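TRNA threonylcarbamoyladenosine dehydratase (Escherichia coli, PDB 4D79) catalyses the ATP-dependent dehydration of threonylcarbamoyladenosine at position 37 of tRNAs to its cyclic form, and can accept sulfur from the cysteine desulfurase CsdA in vitro. Local coordinates at residues B[160-174]-B[197-210]. Numbering follows the deposited sequence.
With K (potassium ion), chain I; NA (sodium ion), chain J.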
ATOM      1  N   ASP B 160      -4.165  -8.335   8.350  1.00 21.25           N
ATOM      2  CA  ASP B 160      -3.890  -7.163   9.179  1.00 25.78           C
ATOM      3  C   ASP B 160      -2.582  -6.447   8.804  1.00 19.95           C
ATOM      4  O   ASP B 160      -1.499  -6.869   9.239  1.00 21.21           O
ATOM      5  CB  ASP B 160      -3.857  -7.594  10.644  1.00 25.67           C
ATOM      6  CG  ASP B 160      -3.696  -6.433  11.599  1.00 33.61           C
ATOM      7  OD1 ASP B 160      -3.575  -5.258  11.166  1.00 25.85           O
ATOM      8  OD2 ASP B 160      -3.682  -6.721  12.808  1.00 23.55           O
ATOM      9  N   PRO B 161      -2.634  -5.322   8.067  1.00 17.25           N
ATOM     10  CA  PRO B 161      -1.386  -4.627   7.686  1.00 19.25           C
ATOM     11  C   PRO B 161      -0.614  -4.045   8.854  1.00 18.98           C
ATOM     12  O   PRO B 161       0.586  -3.788   8.698  1.00 19.59           O
ATOM     13  CB  PRO B 161      -1.859  -3.512   6.724  1.00 18.64           C
ATOM     14  CG  PRO B 161      -3.287  -3.862   6.383  1.00 25.45           C
ATOM     15  CD  PRO B 161      -3.832  -4.667   7.506  1.00 22.86           C
ATOM     16  N   THR B 162      -1.228  -3.853  10.029  1.00 16.42           N
ATOM     17  CA  THR B 162      -0.486  -3.218  11.113  1.00 17.99           C
ATOM     18  C   THR B 162       0.458  -4.163  11.837  1.00 20.64           C
ATOM     19  O   THR B 162       1.184  -3.712  12.722  1.00 18.19           O
ATOM     20  CB  THR B 162      -1.439  -2.614  12.162  1.00 18.10           C
ATOM     21  OG1 THR B 162      -2.134  -3.678  12.847  1.00 19.84           O
ATOM     22  CG2 THR B 162      -2.425  -1.711  11.524  1.00 24.70           C
ATOM     23  N   GLN B 163       0.474  -5.446  11.504  1.00 18.90           N
ATOM     24  CA  GLN B 163       1.394  -6.390  12.140  1.00 18.45           C
ATOM     25  C   GLN B 163       2.632  -6.690  11.295  1.00 17.86           C
ATOM     26  O   GLN B 163       3.484  -7.475  11.727  1.00 17.77           O
ATOM     27  CB  GLN B 163       0.654  -7.682  12.481  1.00 19.24           C
ATOM     28  CG  GLN B 163      -0.333  -7.532  13.629  1.00 17.26           C
ATOM     29  CD  GLN B 163      -0.890  -8.840  14.115  1.00 24.66           C
ATOM     30  OE1 GLN B 163      -0.165  -9.716  14.611  1.00 22.51           O
ATOM     31  NE2 GLN B 163      -2.200  -8.996  13.965  1.00 25.03           N
ATOM     32  N   ILE B 164       2.798  -6.017  10.156  1.00 17.73           N
ATOM     33  CA  ILE B 164       3.962  -6.209   9.292  1.00 19.75           C
ATOM     34  C   ILE B 164       5.164  -5.502   9.899  1.00 21.12           C
ATOM     35  O   ILE B 164       5.063  -4.379  10.380  1.00 21.81           O
ATOM     36  CB  ILE B 164       3.645  -5.690   7.874  1.00 13.97           C
ATOM     37  CG1 ILE B 164       2.430  -6.421   7.321  1.00 18.72           C
ATOM     38  CG2 ILE B 164       4.860  -5.741   6.952  1.00 21.00           C
ATOM     39  CD1 ILE B 164       1.830  -5.819   6.058  1.00 21.19           C
ATOM     40  N   GLN B 165       6.312  -6.154   9.863  1.00 19.13           N
ATOM     41  CA  GLN B 165       7.530  -5.601  10.429  1.00 17.85           C
ATOM     42  C   GLN B 165       8.720  -6.262   9.736  1.00 21.31           C
ATOM     43  O   GLN B 165       8.567  -7.141   8.881  1.00 23.62           O
ATOM     44  CB  GLN B 165       7.561  -5.759  11.950  1.00 24.47           C
ATOM     45  CG  GLN B 165       7.121  -7.085  12.432  1.00 35.06           C
ATOM     46  CD  GLN B 165       6.866  -7.110  13.923  1.00 47.88           C
ATOM     47  OE1 GLN B 165       7.793  -7.059  14.718  1.00 48.12           O
ATOM     48  NE2 GLN B 165       5.592  -7.135  14.306  1.00 67.66           N
ATOM     49  N   VAL B 166       9.917  -5.819  10.107  0.63 18.81           N
ATOM     50  CA  VAL B 166      11.170  -6.273   9.510  0.63 25.83           C
ATOM     51  C   VAL B 166      12.025  -6.889  10.606  0.63 27.14           C
ATOM     52  O   VAL B 166      12.244  -6.263  11.650  0.63 28.95           O
ATOM     53  CB  VAL B 166      11.937  -5.119   8.826  0.63 23.73           C
ATOM     54  CG1 VAL B 166      13.145  -5.670   8.065  0.63 18.77           C
ATOM     55  CG2 VAL B 166      11.040  -4.344   7.888  0.63 46.01           C
ATOM     56  N   THR B 167      12.544  -8.091  10.353  1.00 22.68           N
ATOM     57  CA  THR B 167      13.446  -8.728  11.292  1.00 21.61           C
ATOM     58  C   THR B 167      14.411  -9.633  10.513  1.00 25.45           C
ATOM     59  O   THR B 167      14.318  -9.801   9.291  1.00 24.38           O
ATOM     60  CB  THR B 167      12.641  -9.509  12.356  1.00 26.18           C
ATOM     61  OG1 THR B 167      13.463  -9.804  13.491  1.00 36.44           O
ATOM     62  CG2 THR B 167      12.096 -10.792  11.804  1.00 28.50           C
ATOM     63  N   ASP B 168      15.345 -10.223  11.236  1.00 21.86           N
ATOM     64  CA  ASP B 168      16.254 -11.161  10.605  1.00 22.34           C
ATOM     65  C   ASP B 168      15.483 -12.399  10.179  1.00 19.52           C
ATOM     66  O   ASP B 168      14.607 -12.883  10.907  1.00 22.90           O
ATOM     67  CB  ASP B 168      17.365 -11.561  11.552  1.00 24.36           C
ATOM     68  CG  ASP B 168      18.420 -12.408  10.869  1.00 29.04           C
ATOM     69  OD1 ASP B 168      19.346 -11.812  10.266  1.00 27.21           O
ATOM     70  OD2 ASP B 168      18.324 -13.661  10.905  1.00 28.58           O
ATOM     71  N   LEU B 169      15.828 -12.910   8.994  1.00 21.47           N
ATOM     72  CA  LEU B 169      15.121 -14.052   8.411  1.00 22.77           C
ATOM     73  C   LEU B 169      15.047 -15.222   9.373  1.00 24.72           C
ATOM     74  O   LEU B 169      14.066 -15.973   9.351  1.00 26.58           O
ATOM     75  CB  LEU B 169      15.788 -14.464   7.089  1.00 26.57           C
ATOM     76  CG  LEU B 169      15.238 -15.722   6.385  1.00 26.09           C
ATOM     77  CD1 LEU B 169      13.742 -15.564   6.049  1.00 28.81           C
ATOM     78  CD2 LEU B 169      16.085 -16.041   5.107  1.00 23.27           C
ATOM     79  N   ALA B 170      16.048 -15.376  10.245  1.00 25.77           N
ATOM     80  CA  ALA B 170      16.036 -16.461  11.221  1.00 26.63           C
ATOM     81  C   ALA B 170      14.903 -16.364  12.231  1.00 29.90           C
ATOM     82  O   ALA B 170      14.586 -17.382  12.872  1.00 24.35           O
ATOM     83  CB  ALA B 170      17.338 -16.506  12.009  1.00 32.02           C
ATOM     84  N   LYS B 171      14.360 -15.167  12.448  1.00 25.78           N
ATOM     85  CA  LYS B 171      13.448 -14.886  13.553  1.00 22.55           C
ATOM     86  C   LYS B 171      12.012 -14.644  13.102  1.00 23.91           C
ATOM     87  O   LYS B 171      11.171 -14.255  13.912  1.00 30.00           O
ATOM     88  CB  LYS B 171      13.964 -13.712  14.388  1.00 34.11           C
ATOM     89  CG  LYS B 171      15.374 -13.971  14.931  1.00 40.68           C
ATOM     90  CD  LYS B 171      15.813 -13.002  16.035  1.00 57.08           C
ATOM     91  CE  LYS B 171      16.101 -11.584  15.575  1.00 72.29           C
ATOM     92  NZ  LYS B 171      16.559 -10.749  16.737  1.00 60.67           N
ATOM     93  N   THR B 172      11.692 -14.899  11.847  1.00 23.05           N
ATOM     94  CA  THR B 172      10.316 -14.769  11.422  1.00 22.29           C
ATOM     95  C   THR B 172       9.435 -15.858  12.058  1.00 27.38           C
ATOM     96  O   THR B 172       9.889 -16.964  12.378  1.00 27.23           O
ATOM     97  CB  THR B 172      10.232 -14.840   9.899  1.00 28.17           C
ATOM     98  OG1 THR B 172      10.564 -16.152   9.462  1.00 33.98           O
ATOM     99  CG2 THR B 172      11.170 -13.823   9.257  1.00 30.90           C
ATOM    100  N   ILE B 173       8.159 -15.524  12.250  1.00 20.44           N
ATOM    101  CA  ILE B 173       7.140 -16.456  12.712  1.00 19.59           C
ATOM    102  C   ILE B 173       5.955 -16.424  11.774  1.00 20.22           C
ATOM    103  O   ILE B 173       5.774 -15.482  10.995  1.00 23.57           O
ATOM    104  CB  ILE B 173       6.633 -16.159  14.136  1.00 29.04           C
ATOM    105  CG1 ILE B 173       6.060 -14.721  14.188  1.00 27.41           C
ATOM    106  CG2 ILE B 173       7.758 -16.372  15.145  1.00 27.01           C
ATOM    107  CD1 ILE B 173       5.114 -14.477  15.351  1.00 28.74           C
ATOM    108  N   GLN B 174       5.133 -17.472  11.882  1.00 21.20           N
ATOM    109  CA  GLN B 174       3.855 -17.560  11.175  1.00 21.23           C
ATOM    110  C   GLN B 174       4.035 -17.324   9.689  1.00 23.58           C
ATOM    111  O   GLN B 174       3.311 -16.555   9.062  1.00 25.15           O
ATOM    112  CB  GLN B 174       2.810 -16.619  11.782  1.00 20.61           C
ATOM    113  CG  GLN B 174       2.242 -17.179  13.099  1.00 19.88           C
ATOM    114  CD  GLN B 174       1.265 -18.334  12.883  1.00 23.06           C
ATOM    115  OE1 GLN B 174       0.774 -18.544  11.786  1.00 28.55           O
ATOM    116  NE2 GLN B 174       1.065 -19.140  13.916  1.00 22.78           N
ATOM    117  N   GLY B 197      22.475 -16.406  16.316  1.00 43.08           N
ATOM    118  CA  GLY B 197      21.230 -16.961  15.830  1.00 43.32           C
ATOM    119  C   GLY B 197      20.625 -16.201  14.671  1.00 34.78           C
ATOM    120  O   GLY B 197      19.416 -16.274  14.456  1.00 36.58           O
ATOM    121  N   LYS B 198      21.436 -15.494  13.896  1.00 33.29           N
ATOM    122  CA  LYS B 198      20.926 -14.669  12.809  1.00 25.18           C
ATOM    123  C   LYS B 198      21.527 -15.176  11.509  1.00 34.10           C
ATOM    124  O   LYS B 198      22.622 -15.752  11.493  1.00 30.47           O
ATOM    125  CB  LYS B 198      21.262 -13.208  13.034  1.00 31.71           C
ATOM    126  CG  LYS B 198      20.512 -12.593  14.205  1.00 36.70           C
ATOM    127  CD  LYS B 198      20.812 -11.104  14.401  1.00 51.79           C
ATOM    128  CE  LYS B 198      19.950 -10.516  15.515  1.00 60.74           C
ATOM    129  NZ  LYS B 198      19.894  -9.026  15.518  1.00 84.58           N
ATOM    130  N   LEU B 199      20.762 -15.028  10.439  1.00 23.67           N
ATOM    131  CA  LEU B 199      21.232 -15.315   9.096  1.00 30.17           C
ATOM    132  C   LEU B 199      21.850 -14.108   8.397  1.00 37.33           C
ATOM    133  O   LEU B 199      22.474 -14.273   7.340  1.00 30.66           O
ATOM    134  CB  LEU B 199      20.078 -15.841   8.252  1.00 25.57           C
ATOM    135  CG  LEU B 199      19.631 -17.261   8.586  1.00 29.67           C
ATOM    136  CD1 LEU B 199      18.261 -17.609   7.950  1.00 29.79           C
ATOM    137  CD2 LEU B 199      20.698 -18.294   8.170  1.00 35.05           C
ATOM    138  N   GLY B 200      21.710 -12.912   8.955  1.00 23.01           N
ATOM    139  CA  GLY B 200      22.194 -11.723   8.279  1.00 26.66           C
ATOM    140  C   GLY B 200      21.396 -11.400   7.039  1.00 28.67           C
ATOM    141  O   GLY B 200      21.962 -10.960   6.036  1.00 27.11           O
ATOM    142  N   VAL B 201      20.093 -11.646   7.065  1.00 25.82           N
ATOM    143  CA  VAL B 201      19.201 -11.329   5.953  1.00 20.65           C
ATOM    144  C   VAL B 201      17.960 -10.638   6.530  1.00 18.28           C
ATOM    145  O   VAL B 201      17.284 -11.196   7.398  1.00 24.04           O
ATOM    146  CB  VAL B 201      18.789 -12.583   5.159  1.00 26.24           C
ATOM    147  CG1 VAL B 201      17.842 -12.209   4.031  1.00 24.57           C
ATOM    148  CG2 VAL B 201      20.012 -13.347   4.577  1.00 27.22           C
ATOM    149  N   ASP B 202      17.627  -9.458   6.015  1.00 19.14           N
ATOM    150  CA  ASP B 202      16.494  -8.677   6.515  1.00 19.81           C
ATOM    151  C   ASP B 202      15.235  -9.166   5.821  1.00 23.83           C
ATOM    152  O   ASP B 202      15.207  -9.269   4.594  1.00 23.53           O
ATOM    153  CB  ASP B 202      16.607  -7.168   6.258  1.00 16.74           C
ATOM    154  CG  ASP B 202      17.760  -6.504   6.981  1.00 27.52           C
ATOM    155  OD1 ASP B 202      18.292  -7.087   7.946  1.00 28.45           O
ATOM    156  OD2 ASP B 202      18.130  -5.351   6.590  1.00 31.68           O
ATOM    157  N   CYS B 203      14.179  -9.417   6.598  1.00 21.05           N
ATOM    158  CA  CYS B 203      12.981 -10.058   6.069  1.00 25.03           C
ATOM    159  C   CYS B 203      11.714  -9.339   6.544  1.00 16.94           C
ATOM    160  O   CYS B 203      11.513  -9.156   7.747  1.00 21.21           O
ATOM    161  CB  CYS B 203      12.918 -11.517   6.489  1.00 21.68           C
ATOM    162  SG  CYS B 203      11.564 -12.396   5.655  1.00 25.38           S
ATOM    163  N   VAL B 204      10.853  -8.968   5.598  1.00 16.79           N
ATOM    164  CA  VAL B 204       9.539  -8.433   5.928  1.00 19.29           C
ATOM    165  C   VAL B 204       8.590  -9.606   6.191  1.00 22.95           C
ATOM    166  O   VAL B 204       8.472 -10.524   5.373  1.00 24.61           O
ATOM    167  CB  VAL B 204       8.996  -7.560   4.791  1.00 18.62           C
ATOM    168  CG1 VAL B 204       7.613  -6.960   5.199  1.00 17.84           C
ATOM    169  CG2 VAL B 204       9.997  -6.449   4.393  1.00 19.60           C
ATOM    170  N   PHE B 205       7.924  -9.582   7.331  1.00 17.58           N
ATOM    171  CA  PHE B 205       6.980 -10.625   7.714  1.00 17.76           C
ATOM    172  C   PHE B 205       5.904  -9.982   8.575  1.00 23.31           C
ATOM    173  O   PHE B 205       5.939  -8.785   8.840  1.00 19.69           O
ATOM    174  CB  PHE B 205       7.686 -11.757   8.484  1.00 21.34           C
ATOM    175  CG  PHE B 205       7.912 -11.419   9.915  1.00 23.06           C
ATOM    176  CD1 PHE B 205       8.819 -10.443  10.264  1.00 20.46           C
ATOM    177  CD2 PHE B 205       7.203 -12.049  10.917  1.00 26.03           C
ATOM    178  CE1 PHE B 205       9.003 -10.070  11.602  1.00 29.11           C
ATOM    179  CE2 PHE B 205       7.394 -11.685  12.252  1.00 24.77           C
ATOM    180  CZ  PHE B 205       8.282 -10.700  12.590  1.00 27.53           C
ATOM    181  N   SER B 206       4.926 -10.785   8.991  1.00 19.22           N
ATOM    182  CA  SER B 206       3.882 -10.326   9.888  1.00 18.68           C
ATOM    183  C   SER B 206       3.717 -11.261  11.077  1.00 29.47           C
ATOM    184  O   SER B 206       3.819 -12.478  10.936  1.00 25.87           O
ATOM    185  CB  SER B 206       2.591 -10.163   9.129  1.00 19.53           C
ATOM    186  OG  SER B 206       1.544  -9.917  10.041  1.00 24.46           O
ATOM    187  N   THR B 207       3.484 -10.685  12.257  1.00 20.48           N
ATOM    188  CA  THR B 207       3.231 -11.483  13.450  1.00 20.70           C
ATOM    189  C   THR B 207       1.849 -12.102  13.451  1.00 24.85           C
ATOM    190  O   THR B 207       1.568 -12.905  14.335  1.00 26.51           O
ATOM    191  CB  THR B 207       3.368 -10.660  14.727  1.00 20.79           C
ATOM    192  OG1 THR B 207       2.596  -9.460  14.620  1.00 21.73           O
ATOM    193  CG2 THR B 207       4.844 -10.299  14.964  1.00 32.85           C
ATOM    194  N   GLU B 208       0.999 -11.736  12.499  1.00 20.68           N
ATOM    195  CA  GLU B 208      -0.357 -12.267  12.439  1.00 20.77           C
ATOM    196  C   GLU B 208      -0.343 -13.769  12.138  1.00 23.24           C
ATOM    197  O   GLU B 208       0.411 -14.242  11.281  1.00 23.71           O
ATOM    198  CB  GLU B 208      -1.134 -11.510  11.349  1.00 23.47           C
ATOM    199  CG  GLU B 208      -2.568 -11.970  11.151  1.00 25.88           C
ATOM    200  CD  GLU B 208      -3.211 -11.347   9.917  1.00 27.48           C
ATOM    201  OE1 GLU B 208      -2.614 -10.429   9.301  1.00 27.79           O
ATOM    202  OE2 GLU B 208      -4.278 -11.848   9.520  1.00 29.19           O
ATOM    203  N   ALA B 209      -1.209 -14.512  12.820  1.00 21.22           N
ATOM    204  CA  ALA B 209      -1.346 -15.938  12.549  1.00 24.20           C
ATOM    205  C   ALA B 209      -1.985 -16.146  11.179  1.00 24.15           C
ATOM    206  O   ALA B 209      -2.883 -15.408  10.784  1.00 22.25           O
ATOM    207  CB  ALA B 209      -2.191 -16.603  13.633  1.00 34.00           C
ATOM    208  N   LEU B 210      -1.554 -17.182  10.476  1.00 21.84           N
ATOM    209  CA  LEU B 210      -2.049 -17.423   9.125  1.00 22.14           C
ATOM    210  C   LEU B 210      -3.515 -17.801   9.127  1.00 24.98           C
ATOM    211  O   LEU B 210      -3.993 -18.547   9.995  1.00 23.98           O
ATOM    212  CB  LEU B 210      -1.258 -18.538   8.441  1.00 21.85           C
ATOM    213  CG  LEU B 210      -0.254 -18.165   7.370  1.00 49.06           C
ATOM    214  CD1 LEU B 210       0.670 -17.093   7.885  1.00 63.63           C
ATOM    215  CD2 LEU B 210       0.491 -19.412   6.971  1.00 54.92           C
TER
HETATM  216  K     K I 301       2.535 -14.136   9.716  0.61 18.51           K
HETATM  217 NA    NA J 302       2.594  -1.886  12.510  1.00 23.31          NA
HETATM  218  O   HOH W   1      -0.474  -9.317   8.537  1.00 24.19           O
HETATM  219  O   HOH W   2       3.030  -2.662  10.166  1.00 20.83           O
HETATM  220  O   HOH W   3       4.348  -3.424  12.899  1.00 31.97           O
HETATM  221  O   HOH W   4      19.363  -9.180   9.811  1.00 45.64           O
HETATM  222  O   HOH W   5      -2.057 -20.236  11.142  1.00 38.63           O
HETATM  223  O   HOH W   6       4.461 -13.378   7.551  1.00 31.07           O
HETATM  224  O   HOH W   7       1.372  -0.382  10.840  1.00 18.58           O
HETATM  225  O   HOH W   8       1.269  -0.568  14.181  1.00 24.55           O
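Asp168 reaches the 197-210 segment with both carboxylate oxygens. With CG swung opposite the backbone N (chi1 -173°), OD2 takes Leu199 N at 2.8 Å on its syn side, 20° out of the carboxylate plane, while OD1 receives Val201 N from above that plane and, more weakly, Gly200 N. Ala170 N also donates to OD2, closing an Asx turn that fixes the carboxylate's rotation. With an alanine in its place, the amides of Leu199, Val201 and Ala170 would probably lose their acceptor, leaving the 198-201 loop freer to shift. Next to this loop packing is close: Leu169 CG lies 3.9 Å from Leu199 CD1, and Leu169 CD1 is equally near Cys203 SG. Gln165-Phe205 and Thr167-Cys203 are hydrogen-bonded antiparallel pairs; strand 202-206 continues the parallel Rossmann-like sheet of this ThiF-family protein beside 149-152, and 164-168 adds an antiparallel edge strand. Ile164 CG2 and Val204 CG1 meet at 3.5 Å, tighter than usual; Ile164 also packs on helix 242-266. The other face is packed too: Thr172 CA lies over the Phe205 ring, and Ile173 CG1 is 3.8 Å from Phe205 CE2. Its rim is the solvent side, where Gln165 crosses the ring obliquely, amide and ring planes 45° apart, and Lys171 NZ and Lys198 NZ stand 3.9 Å apart, like charges that probably disfavour each other. At the opposite end, Thr207 OG1 donates to Gln163 OE1 (2.8 Å) in the carbonyl plane, on a lone pair, and the backbone oxygens of Gln174, Ser206 and Glu208, with Gln158 OE1 and a water, bind potassium, Ser206 O at 2.4 Å.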